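Local coordinates for protein flavodoxin (Bacillus cereus, PDB 6FSG) that binds flavin mononucleotide and probably serves as a low-potential electron donor to a number of redox enzymes, at residues S1-M10 with L46-Y57; G82-S90 with F138-L146. One frame throughout, in Å; residues are numbered along the deposited sequence.

How the interactions relate
Interactions 1 and 2 meet inside one parallel sheet, their centres about 10 Å apart, because strands 51-55 and 84-91 are neighbours in it. Ile52 N lies 2.8 Å from Lys84 O, and Ala56 N lies 3.0 Å from Phe88 O; both pairs are probable hydrogen bonds. Interaction 1 joins strand 2-7 to the middle strand 51-55, whereas interaction 2 lays the C-terminal helix against strand 84-91. Both reach FMN from the C-terminal ends of their strands: Ser9 and Met10 of interaction 1 hold the phosphate, and Ser90 of interaction 2 accepts a hydrogen bond from the ribityl hydroxyl O4'. The rest of interaction 2 lies away from the cofactor.

Interaction 1 of 2, residues S1-M10 with L46-Y57; sequences SKLVMIFASM and LEQYDGIILGAY. With FMN (flavin mononucleotide), chain B.
Val4 and Ile6 of strand 2-7 exchange backbone hydrogen bonds with Gly51, Ile53 and Gly55 of strand 51-55: Gly51 O takes Val4 N, Val4 O takes Ile53 N at 2.9 Å, Ile53 O takes Ile6 N, Ile6 O takes Gly55 N, and Gly55 O takes Ala8 N. At the start of the strands Asp50 grips Lys2 twice: its N binds Lys2 O at 2.8 Å, and its OD2 receives Lys2 N on the anti side at 3.0 Å, almost straight (173°) at the hydrogen but out of the carboxylate plane.

Apolar contacts lie on both faces. Val4 sets CB squarely over the Tyr49 ring, 3.6 Å from its centroid, while the extended Lys2 chain brings CE to Tyr49 CE1; Tyr49 OH is hydrogen-bonded to Glu33 OE2. Val4 CG1 and Ile6 CD1 both touch Leu46 CD2, on the side where Phe71 of helix 69-74 packs. Met5 and Ile53 point to the other face, toward helix 13-26. There Gly51, with no side chain, lets Leu3 CD2 lie 3.5 Å from its CA.

These are neighbouring inner strands of the doubly wound flavodoxin fold, whose parallel strands deliver their C-terminal ends to the cofactor.

Polar contacts with FMN follow beyond the ends of both strands. With chi1 at -169° Ser9 OG swings to the phosphate and donates to O1P at 2.7 Å, while Glu15 N donates to it; Met10 N donates to O3P at 2.8 Å. O3P also sits over one face of the Tyr57 ring, whose edge faces Ser9 N; Ala8 CB and Met10 CB pack against this ring.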
loop_
_atom_site.group_PDB
_atom_site.type_symbol
_atom_site.label_atom_id
_atom_site.label_comp_id
_atom_site.label_asym_id
_atom_site.label_seq_id
_atom_site.Cartn_x
_atom_site.Cartn_y
_atom_site.Cartn_z
ATOM N N SER A 1 -7.559 -2.966 16.402
ATOM C CA SER A 1 -6.140 -2.975 16.057
ATOM C C SER A 1 -5.729 -1.643 15.446
ATOM O O SER A 1 -6.578 -0.854 15.025
ATOM C CB SER A 1 -5.859 -4.105 15.075
ATOM O OG SER A 1 -6.165 -5.350 15.677
ATOM N N LYS A 2 -4.423 -1.394 15.419
ATOM C CA LYS A 2 -3.875 -0.126 14.960
ATOM C C LYS A 2 -3.116 -0.343 13.657
ATOM O O LYS A 2 -2.214 -1.185 13.585
ATOM C CB LYS A 2 -2.966 0.511 16.013
ATOM C CG LYS A 2 -2.819 2.007 15.816
ATOM C CD LYS A 2 -2.051 2.714 16.931
ATOM C CE LYS A 2 -1.692 4.117 16.458
ATOM N NZ LYS A 2 -0.963 4.987 17.423
ATOM N N LEU A 3 -3.484 0.423 12.639
ATOM C CA LEU A 3 -3.002 0.211 11.287
ATOM C C LEU A 3 -2.348 1.473 10.745
ATOM O O LEU A 3 -2.642 2.589 11.175
ATOM C CB LEU A 3 -4.168 -0.179 10.372
ATOM C CG LEU A 3 -5.047 -1.311 10.909
ATOM C CD1 LEU A 3 -6.234 -1.486 9.988
ATOM C CD2 LEU A 3 -4.304 -2.632 11.079
ATOM N N VAL A 4 -1.456 1.279 9.779
ATOM C CA VAL A 4 -0.824 2.382 9.067
ATOM C C VAL A 4 -0.919 2.136 7.569
ATOM O O VAL A 4 -0.775 1.001 7.098
ATOM C CB VAL A 4 0.641 2.596 9.518
ATOM C CG1 VAL A 4 1.528 1.402 9.164
ATOM C CG2 VAL A 4 1.203 3.912 8.942
ATOM N N MET A 5 -1.165 3.212 6.824
ATOM C CA MET A 5 -1.140 3.203 5.368
ATOM C C MET A 5 -0.171 4.286 4.914
ATOM O O MET A 5 -0.285 5.440 5.333
ATOM C CB MET A 5 -2.531 3.493 4.783
ATOM C CG MET A 5 -2.578 3.527 3.259
ATOM S SD MET A 5 -4.154 4.024 2.546
ATOM C CE MET A 5 -5.162 2.578 2.861
ATOM N N ILE A 6 0.757 3.926 4.035
ATOM C CA ILE A 6 1.663 4.897 3.434
ATOM C C ILE A 6 1.507 4.810 1.929
ATOM O O ILE A 6 1.730 3.748 1.335
ATOM C CB ILE A 6 3.121 4.684 3.861
ATOM C CG1 ILE A 6 3.222 4.878 5.374
ATOM C CG2 ILE A 6 4.040 5.641 3.103
ATOM C CD1 ILE A 6 4.546 4.509 5.939
ATOM N N PHE A 7 1.140 5.923 1.312
ATOM C CA PHE A 7 0.861 5.948 -0.120
ATOM C C PHE A 7 1.664 7.034 -0.830
ATOM O O PHE A 7 2.072 8.040 -0.237
ATOM C CB PHE A 7 -0.641 6.132 -0.430
ATOM C CG PHE A 7 -1.110 7.536 -0.241
ATOM C CD1 PHE A 7 -1.493 7.991 1.013
ATOM C CD2 PHE A 7 -1.113 8.425 -1.304
ATOM C CE1 PHE A 7 -1.887 9.314 1.200
ATOM C CE2 PHE A 7 -1.510 9.733 -1.128
ATOM C CZ PHE A 7 -1.898 10.184 0.124
ATOM N N ALA A 8 1.869 6.802 -2.129
ATOM C CA ALA A 8 2.447 7.779 -3.039
ATOM C C ALA A 8 1.467 8.044 -4.169
ATOM O O ALA A 8 0.905 7.103 -4.739
ATOM C CB ALA A 8 3.738 7.249 -3.649
ATOM N N SER A 9 1.266 9.321 -4.492
ATOM C CA SER A 9 0.394 9.703 -5.597
ATOM C C SER A 9 0.865 11.030 -6.178
ATOM O O SER A 9 0.987 12.025 -5.453
ATOM C CB SER A 9 -1.066 9.817 -5.144
ATOM O OG SER A 9 -1.948 9.938 -6.246
ATOM N N MET A 10 1.139 11.020 -7.483
ATOM C CA MET A 10 1.559 12.188 -8.242
ATOM C C MET A 10 0.364 12.926 -8.830
ATOM O O MET A 10 0.229 14.142 -8.645
ATOM C CB MET A 10 2.482 11.725 -9.378
ATOM C CG MET A 10 3.039 12.837 -10.250
ATOM S SD MET A 10 3.985 14.043 -9.308
ATOM C CE MET A 10 5.428 13.094 -8.841
ATOM N N LEU A 46 6.760 1.447 10.744
ATOM C CA LEU A 46 6.002 0.248 10.406
ATOM C C LEU A 46 6.074 -0.808 11.500
ATOM O O LEU A 46 5.178 -1.656 11.591
ATOM C CB LEU A 46 6.495 -0.372 9.104
ATOM C CG LEU A 46 6.372 0.488 7.851
ATOM C CD1 LEU A 46 6.760 -0.322 6.645
ATOM C CD2 LEU A 46 4.976 1.075 7.660
ATOM N N GLU A 47 7.124 -0.784 12.323
ATOM C CA GLU A 47 7.241 -1.758 13.402
ATOM C C GLU A 47 6.212 -1.547 14.500
ATOM O O GLU A 47 6.020 -2.436 15.339
ATOM C CB GLU A 47 8.643 -1.673 14.005
ATOM C CG GLU A 47 9.712 -2.164 13.065
ATOM C CD GLU A 47 11.103 -2.101 13.651
ATOM O OE1 GLU A 47 11.378 -1.217 14.490
ATOM O OE2 GLU A 47 11.933 -2.937 13.251
ATOM N N GLN A 48 5.554 -0.398 14.525
ATOM C CA GLN A 48 4.699 -0.032 15.643
ATOM C C GLN A 48 3.224 -0.229 15.361
ATOM O O GLN A 48 2.394 0.172 16.178
ATOM C CB GLN A 48 5.005 1.401 16.048
ATOM C CG GLN A 48 6.334 1.423 16.767
ATOM C CD GLN A 48 7.034 2.739 16.685
ATOM O OE1 GLN A 48 7.708 3.034 15.706
ATOM N NE2 GLN A 48 6.893 3.540 17.720
ATOM N N TYR A 49 2.884 -0.880 14.251
ATOM C CA TYR A 49 1.505 -1.072 13.826
ATOM C C TYR A 49 1.203 -2.548 13.612
ATOM O O TYR A 49 2.088 -3.339 13.286
ATOM C CB TYR A 49 1.256 -0.286 12.542
ATOM C CG TYR A 49 1.251 1.188 12.815
ATOM C CD1 TYR A 49 0.090 1.831 13.210
ATOM C CD2 TYR A 49 2.414 1.927 12.730
ATOM C CE1 TYR A 49 0.085 3.178 13.481
ATOM C CE2 TYR A 49 2.421 3.275 12.996
ATOM C CZ TYR A 49 1.254 3.900 13.378
ATOM O OH TYR A 49 1.239 5.252 13.655
ATOM N N ASP A 50 -0.069 -2.913 13.802
ATOM C CA ASP A 50 -0.491 -4.300 13.667
ATOM C C ASP A 50 -0.682 -4.703 12.214
ATOM O O ASP A 50 -0.560 -5.883 11.871
ATOM C CB ASP A 50 -1.830 -4.479 14.391
ATOM C CG ASP A 50 -1.754 -4.139 15.879
ATOM O OD1 ASP A 50 -0.706 -4.408 16.496
ATOM O OD2 ASP A 50 -2.744 -3.614 16.446
ATOM N N GLY A 51 -1.029 -3.748 11.374
ATOM C CA GLY A 51 -1.238 -4.005 9.966
ATOM C C GLY A 51 -0.710 -2.831 9.176
ATOM O O GLY A 51 -0.737 -1.685 9.633
ATOM N N ILE A 52 -0.223 -3.135 7.976
ATOM C CA ILE A 52 0.486 -2.187 7.129
ATOM C C ILE A 52 -0.079 -2.276 5.721
ATOM O O ILE A 52 -0.124 -3.364 5.141
ATOM C CB ILE A 52 1.990 -2.523 7.077
ATOM C CG1 ILE A 52 2.631 -2.419 8.465
ATOM C CG2 ILE A 52 2.667 -1.638 6.061
ATOM C CD1 ILE A 52 3.963 -3.144 8.557
ATOM N N ILE A 53 -0.459 -1.141 5.149
ATOM C CA ILE A 53 -0.893 -1.098 3.757
ATOM C C ILE A 53 -0.050 -0.061 3.029
ATOM O O ILE A 53 0.037 1.089 3.468
ATOM C CB ILE A 53 -2.395 -0.768 3.630
ATOM C CG1 ILE A 53 -3.258 -1.743 4.434
ATOM C CG2 ILE A 53 -2.808 -0.778 2.167
ATOM C CD1 ILE A 53 -4.744 -1.388 4.461
ATOM N N LEU A 54 0.573 -0.462 1.926
ATOM C CA LEU A 54 1.351 0.458 1.105
ATOM C C LEU A 54 0.662 0.665 -0.237
ATOM O O LEU A 54 0.105 -0.273 -0.809
ATOM C CB LEU A 54 2.779 -0.054 0.877
ATOM C CG LEU A 54 3.558 -0.424 2.144
ATOM C CD1 LEU A 54 4.961 -0.932 1.794
ATOM C CD2 LEU A 54 3.650 0.738 3.132
ATOM N N GLY A 55 0.695 1.900 -0.730
ATOM C CA GLY A 55 0.133 2.213 -2.027
ATOM C C GLY A 55 1.135 2.964 -2.879
ATOM O O GLY A 55 1.753 3.924 -2.403
ATOM N N ALA A 56 1.302 2.573 -4.143
ATOM C CA ALA A 56 2.281 3.258 -4.978
ATOM C C ALA A 56 1.965 3.092 -6.455
ATOM O O ALA A 56 1.662 1.984 -6.911
ATOM C CB ALA A 56 3.716 2.755 -4.728
ATOM N N TYR A 57 2.077 4.197 -7.199
ATOM C CA TYR A 57 2.158 4.136 -8.654
ATOM C C TYR A 57 3.533 3.606 -9.074
ATOM O O TYR A 57 4.460 3.524 -8.271
ATOM C CB TYR A 57 1.891 5.518 -9.266
ATOM C CG TYR A 57 2.843 6.624 -8.831
ATOM C CD1 TYR A 57 2.587 7.378 -7.694
ATOM C CD2 TYR A 57 3.991 6.931 -9.567
ATOM C CE1 TYR A 57 3.442 8.392 -7.289
ATOM C CE2 TYR A 57 4.866 7.964 -9.163
ATOM C CZ TYR A 57 4.579 8.684 -8.020
ATOM O OH TYR A 57 5.429 9.692 -7.592
HETATM N N1 FMN B . 2.911 2.771 -14.993
HETATM C C2 FMN B . 3.181 1.436 -14.993
HETATM O O2 FMN B . 2.250 0.695 -14.691
HETATM N N3 FMN B . 4.466 0.984 -15.268
HETATM C C4 FMN B . 5.517 1.854 -15.499
HETATM O O4 FMN B . 6.651 1.374 -15.725
HETATM C C4A FMN B . 5.220 3.238 -15.481
HETATM N N5 FMN B . 6.179 4.216 -15.700
HETATM C C5A FMN B . 5.847 5.565 -15.666
HETATM C C6 FMN B . 6.805 6.551 -15.938
HETATM C C7 FMN B . 6.467 7.907 -15.960
HETATM C C7M FMN B . 7.524 8.953 -16.240
HETATM C C8 FMN B . 5.126 8.256 -15.750
HETATM C C8M FMN B . 4.671 9.686 -15.778
HETATM C C9 FMN B . 4.165 7.276 -15.523
HETATM C C9A FMN B . 4.515 5.938 -15.479
HETATM N N10 FMN B . 3.547 4.993 -15.209
HETATM C C10 FMN B . 3.907 3.664 -15.237
HETATM C "C1'" FMN B . 2.090 5.365 -15.036
HETATM C "C2'" FMN B . 1.635 5.844 -13.664
HETATM O "O2'" FMN B . 1.963 4.900 -12.676
HETATM C "C3'" FMN B . 0.113 6.033 -13.748
HETATM O "O3'" FMN B . -0.141 7.219 -14.458
HETATM C "C4'" FMN B . -0.619 6.135 -12.403
HETATM O "O4'" FMN B . -2.022 6.311 -12.597
HETATM C "C5'" FMN B . -0.114 7.291 -11.554
HETATM O "O5'" FMN B . -0.729 7.148 -10.287
HETATM P P FMN B . -0.942 8.481 -9.470
HETATM O O1P FMN B . -1.294 8.076 -8.066
HETATM O O2P FMN B . -2.089 9.218 -10.082
HETATM O O3P FMN B . 0.335 9.277 -9.550
#

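Interaction 2 of 2, residues G82-S90 with F138-L146; sequences GKKAAVFGS and FGAEFVKHL. With FMN (flavin mononucleotide), chain B.
Phe138 and Phe142, one helical turn apart, are the two large bumps that helix 129-144 pushes against strand 84-91, and the Ala86 methyl fits into the gap between the two rings. The CZ end of Phe138 comes to 3.5 Å from Ala86 CB, and Phe142 CD1 comes to 3.8 Å from the same methyl. In each phenylalanine CG stands anti to the backbone N (chi1 -176° in Phe138, -173° in Phe142), which sends the rings out from the helix to the strand.

The two rings point the same way, side by side, Phe142 meeting the earlier part of the strand and Phe138 the later. Phe142 lies over its start with an edge toward the main chain: CZ is 3.5 Å from Lys84 O, and CE1 meets the Ala85 carbonyl carbon. Phe138 meets the strand at Val87 and Phe88, CE2 lying 3.6 Å from Val87 O and CZ near Phe88 CB, and its ring also touches Leu118 and Leu121 of strand 115-124. At the outer end Lys84 slides past Leu146, CG against CD2 at 3.9 Å, and its bends at chi2 and chi4 carry NZ back to Gly82 O, 2.9 Å away, leaving CE beside His145 O.

This is the helix-on-sheet layer of the flavodoxin-like three-layer alpha/beta/alpha sandwich. The helix runs nearly antiparallel to the strand (164°), their axes 9.5 Å apart at closest approach. Ala85 and Val87 point to the other face, onto helix 100-111. Farther along, Ser90 OG accepts a hydrogen bond from FMN O4' at 2.7 Å.

Ring carbons meet a methyl and backbone carbonyls, and the Lys84 ammonium is bonded within its own segment, so the helix is held here by burial and shape rather than by polar pairing.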
loop_
_atom_site.group_PDB
_atom_site.type_symbol
_atom_site.label_atom_id
_atom_site.label_comp_id
_atom_site.label_asym_id
_atom_site.label_seq_id
_atom_site.Cartn_x
_atom_site.Cartn_y
_atom_site.Cartn_z
ATOM N N GLY A 82 5.078 -11.127 12.073
ATOM C CA GLY A 82 3.790 -11.100 12.717
ATOM C C GLY A 82 2.784 -10.121 12.136
ATOM O O GLY A 82 1.580 -10.313 12.325
ATOM N N LYS A 83 3.241 -9.075 11.448
ATOM C CA LYS A 83 2.331 -8.052 10.957
ATOM C C LYS A 83 1.564 -8.571 9.743
ATOM O O LYS A 83 2.034 -9.460 9.023
ATOM C CB LYS A 83 3.097 -6.788 10.556
ATOM C CG LYS A 83 4.159 -6.324 11.539
ATOM C CD LYS A 83 3.569 -5.867 12.844
ATOM C CE LYS A 83 4.564 -4.986 13.585
ATOM N NZ LYS A 83 4.068 -4.680 14.944
ATOM N N LYS A 84 0.363 -8.021 9.532
ATOM C CA LYS A 84 -0.440 -8.288 8.341
ATOM C C LYS A 84 -0.244 -7.131 7.364
ATOM O O LYS A 84 -0.284 -5.966 7.774
ATOM C CB LYS A 84 -1.930 -8.391 8.675
ATOM C CG LYS A 84 -2.263 -9.159 9.940
ATOM C CD LYS A 84 -1.765 -10.581 9.913
ATOM C CE LYS A 84 -2.155 -11.324 11.203
ATOM N NZ LYS A 84 -1.271 -10.972 12.362
ATOM N N ALA A 85 -0.037 -7.443 6.082
ATOM C CA ALA A 85 0.276 -6.404 5.105
ATOM C C ALA A 85 -0.400 -6.639 3.758
ATOM O O ALA A 85 -0.758 -7.758 3.394
ATOM C CB ALA A 85 1.799 -6.256 4.930
ATOM N N ALA A 86 -0.528 -5.553 2.997
ATOM C CA ALA A 86 -1.083 -5.605 1.650
ATOM C C ALA A 86 -0.642 -4.356 0.896
ATOM O O ALA A 86 -0.244 -3.358 1.502
ATOM C CB ALA A 86 -2.612 -5.685 1.699
ATOM N N VAL A 87 -0.746 -4.411 -0.438
ATOM C CA VAL A 87 -0.265 -3.340 -1.313
ATOM C C VAL A 87 -1.238 -3.113 -2.464
ATOM O O VAL A 87 -1.806 -4.062 -3.013
ATOM C CB VAL A 87 1.134 -3.695 -1.861
ATOM C CG1 VAL A 87 1.724 -2.584 -2.700
ATOM C CG2 VAL A 87 2.098 -4.015 -0.728
ATOM N N PHE A 88 -1.383 -1.841 -2.859
ATOM C CA PHE A 88 -2.234 -1.430 -3.972
ATOM C C PHE A 88 -1.529 -0.337 -4.776
ATOM O O PHE A 88 -0.551 0.263 -4.319
ATOM C CB PHE A 88 -3.602 -0.897 -3.497
ATOM C CG PHE A 88 -3.516 0.380 -2.697
ATOM C CD1 PHE A 88 -3.318 0.347 -1.325
ATOM C CD2 PHE A 88 -3.658 1.613 -3.313
ATOM C CE1 PHE A 88 -3.233 1.520 -0.593
ATOM C CE2 PHE A 88 -3.577 2.785 -2.580
ATOM C CZ PHE A 88 -3.358 2.738 -1.230
ATOM N N GLY A 89 -2.038 -0.062 -5.976
ATOM C CA GLY A 89 -1.532 1.068 -6.746
ATOM C C GLY A 89 -2.290 1.273 -8.042
ATOM O O GLY A 89 -2.944 0.363 -8.557
ATOM N N SER A 90 -2.189 2.498 -8.565
ATOM C CA SER A 90 -2.649 2.801 -9.919
ATOM C C SER A 90 -1.500 2.576 -10.903
ATOM O O SER A 90 -0.327 2.707 -10.549
ATOM C CB SER A 90 -3.178 4.232 -10.030
ATOM O OG SER A 90 -3.626 4.502 -11.353
ATOM N N PHE A 138 -10.963 -4.927 -0.999
ATOM C CA PHE A 138 -9.609 -4.973 -0.437
ATOM C C PHE A 138 -9.613 -4.584 1.040
ATOM O O PHE A 138 -9.055 -5.299 1.881
ATOM C CB PHE A 138 -8.749 -4.030 -1.282
ATOM C CG PHE A 138 -7.273 -3.979 -0.939
ATOM C CD1 PHE A 138 -6.806 -3.155 0.074
ATOM C CD2 PHE A 138 -6.351 -4.648 -1.718
ATOM C CE1 PHE A 138 -5.462 -3.040 0.345
ATOM C CE2 PHE A 138 -4.993 -4.545 -1.448
ATOM C CZ PHE A 138 -4.554 -3.723 -0.418
ATOM N N GLY A 139 -10.250 -3.464 1.384
ATOM C CA GLY A 139 -10.316 -3.072 2.783
ATOM C C GLY A 139 -11.062 -4.076 3.642
ATOM O O GLY A 139 -10.623 -4.407 4.747
ATOM N N ALA A 140 -12.196 -4.580 3.145
ATOM C CA ALA A 140 -12.986 -5.548 3.899
ATOM C C ALA A 140 -12.223 -6.850 4.106
ATOM O O ALA A 140 -12.260 -7.431 5.194
ATOM C CB ALA A 140 -14.288 -5.838 3.156
ATOM N N GLU A 141 -11.535 -7.338 3.071
ATOM C CA GLU A 141 -10.781 -8.581 3.215
ATOM C C GLU A 141 -9.569 -8.388 4.121
ATOM O O GLU A 141 -9.204 -9.297 4.879
ATOM C CB GLU A 141 -10.379 -9.118 1.840
ATOM C CG GLU A 141 -11.552 -9.660 1.031
ATOM C CD GLU A 141 -12.114 -10.916 1.644
ATOM O OE1 GLU A 141 -11.311 -11.839 1.881
ATOM O OE2 GLU A 141 -13.331 -10.968 1.918
ATOM N N PHE A 142 -8.923 -7.220 4.050
ATOM C CA PHE A 142 -7.784 -6.964 4.923
ATOM C C PHE A 142 -8.183 -7.078 6.393
ATOM O O PHE A 142 -7.503 -7.739 7.190
ATOM C CB PHE A 142 -7.174 -5.588 4.629
ATOM C CG PHE A 142 -5.895 -5.339 5.379
ATOM C CD1 PHE A 142 -4.677 -5.818 4.906
ATOM C CD2 PHE A 142 -5.907 -4.661 6.577
ATOM C CE1 PHE A 142 -3.499 -5.618 5.621
ATOM C CE2 PHE A 142 -4.734 -4.438 7.275
ATOM C CZ PHE A 142 -3.531 -4.921 6.797
ATOM N N VAL A 143 -9.298 -6.448 6.765
ATOM C CA VAL A 143 -9.694 -6.437 8.169
ATOM C C VAL A 143 -9.914 -7.855 8.682
ATOM O O VAL A 143 -9.614 -8.156 9.844
ATOM C CB VAL A 143 -10.940 -5.560 8.371
ATOM C CG1 VAL A 143 -11.389 -5.595 9.821
ATOM C CG2 VAL A 143 -10.668 -4.124 7.976
ATOM N N LYS A 144 -10.450 -8.745 7.835
ATOM C CA LYS A 144 -10.750 -10.107 8.278
ATOM C C LYS A 144 -9.527 -10.802 8.873
ATOM O O LYS A 144 -9.672 -11.690 9.719
ATOM C CB LYS A 144 -11.281 -10.968 7.125
ATOM C CG LYS A 144 -12.654 -10.587 6.604
ATOM C CD LYS A 144 -13.134 -11.611 5.563
ATOM C CE LYS A 144 -14.470 -11.212 4.953
ATOM N NZ LYS A 144 -14.904 -12.117 3.839
ATOM N N HIS A 145 -8.322 -10.439 8.425
ATOM C CA HIS A 145 -7.093 -11.062 8.901
ATOM C C HIS A 145 -6.595 -10.492 10.222
ATOM O O HIS A 145 -5.675 -11.061 10.818
ATOM C CB HIS A 145 -6.012 -10.912 7.832
ATOM C CG HIS A 145 -6.225 -11.793 6.643
ATOM N ND1 HIS A 145 -5.708 -13.068 6.569
ATOM C CD2 HIS A 145 -6.910 -11.595 5.492
ATOM C CE1 HIS A 145 -6.063 -13.619 5.421
ATOM N NE2 HIS A 145 -6.790 -12.745 4.749
ATOM N N LEU A 146 -7.165 -9.393 10.692
ATOM C CA LEU A 146 -6.790 -8.862 11.991
ATOM C C LEU A 146 -7.539 -9.628 13.075
ATOM O O LEU A 146 -8.568 -10.263 12.824
ATOM C CB LEU A 146 -7.110 -7.375 12.047
ATOM C CG LEU A 146 -6.509 -6.548 10.907
ATOM C CD1 LEU A 146 -7.011 -5.140 11.039
ATOM C CD2 LEU A 146 -5.004 -6.595 10.919
HETATM N N1 FMN B . 2.911 2.771 -14.993
HETATM C C2 FMN B . 3.181 1.436 -14.993
HETATM O O2 FMN B . 2.250 0.695 -14.691
HETATM N N3 FMN B . 4.466 0.984 -15.268
HETATM C C4 FMN B . 5.517 1.854 -15.499
HETATM O O4 FMN B . 6.651 1.374 -15.725
HETATM C C4A FMN B . 5.220 3.238 -15.481
HETATM N N5 FMN B . 6.179 4.216 -15.700
HETATM C C5A FMN B . 5.847 5.565 -15.666
HETATM C C6 FMN B . 6.805 6.551 -15.938
HETATM C C7 FMN B . 6.467 7.907 -15.960
HETATM C C7M FMN B . 7.524 8.953 -16.240
HETATM C C8 FMN B . 5.126 8.256 -15.750
HETATM C C8M FMN B . 4.671 9.686 -15.778
HETATM C C9 FMN B . 4.165 7.276 -15.523
HETATM C C9A FMN B . 4.515 5.938 -15.479
HETATM N N10 FMN B . 3.547 4.993 -15.209
HETATM C C10 FMN B . 3.907 3.664 -15.237
HETATM C "C1'" FMN B . 2.090 5.365 -15.036
HETATM C "C2'" FMN B . 1.635 5.844 -13.664
HETATM O "O2'" FMN B . 1.963 4.900 -12.676
HETATM C "C3'" FMN B . 0.113 6.033 -13.748
HETATM O "O3'" FMN B . -0.141 7.219 -14.458
HETATM C "C4'" FMN B . -0.619 6.135 -12.403
HETATM O "O4'" FMN B . -2.022 6.311 -12.597
HETATM C "C5'" FMN B . -0.114 7.291 -11.554
HETATM O "O5'" FMN B . -0.729 7.148 -10.287
HETATM P P FMN B . -0.942 8.481 -9.470
HETATM O O1P FMN B . -1.294 8.076 -8.066
HETATM O O2P FMN B . -2.089 9.218 -10.082
HETATM O O3P FMN B . 0.335 9.277 -9.550
#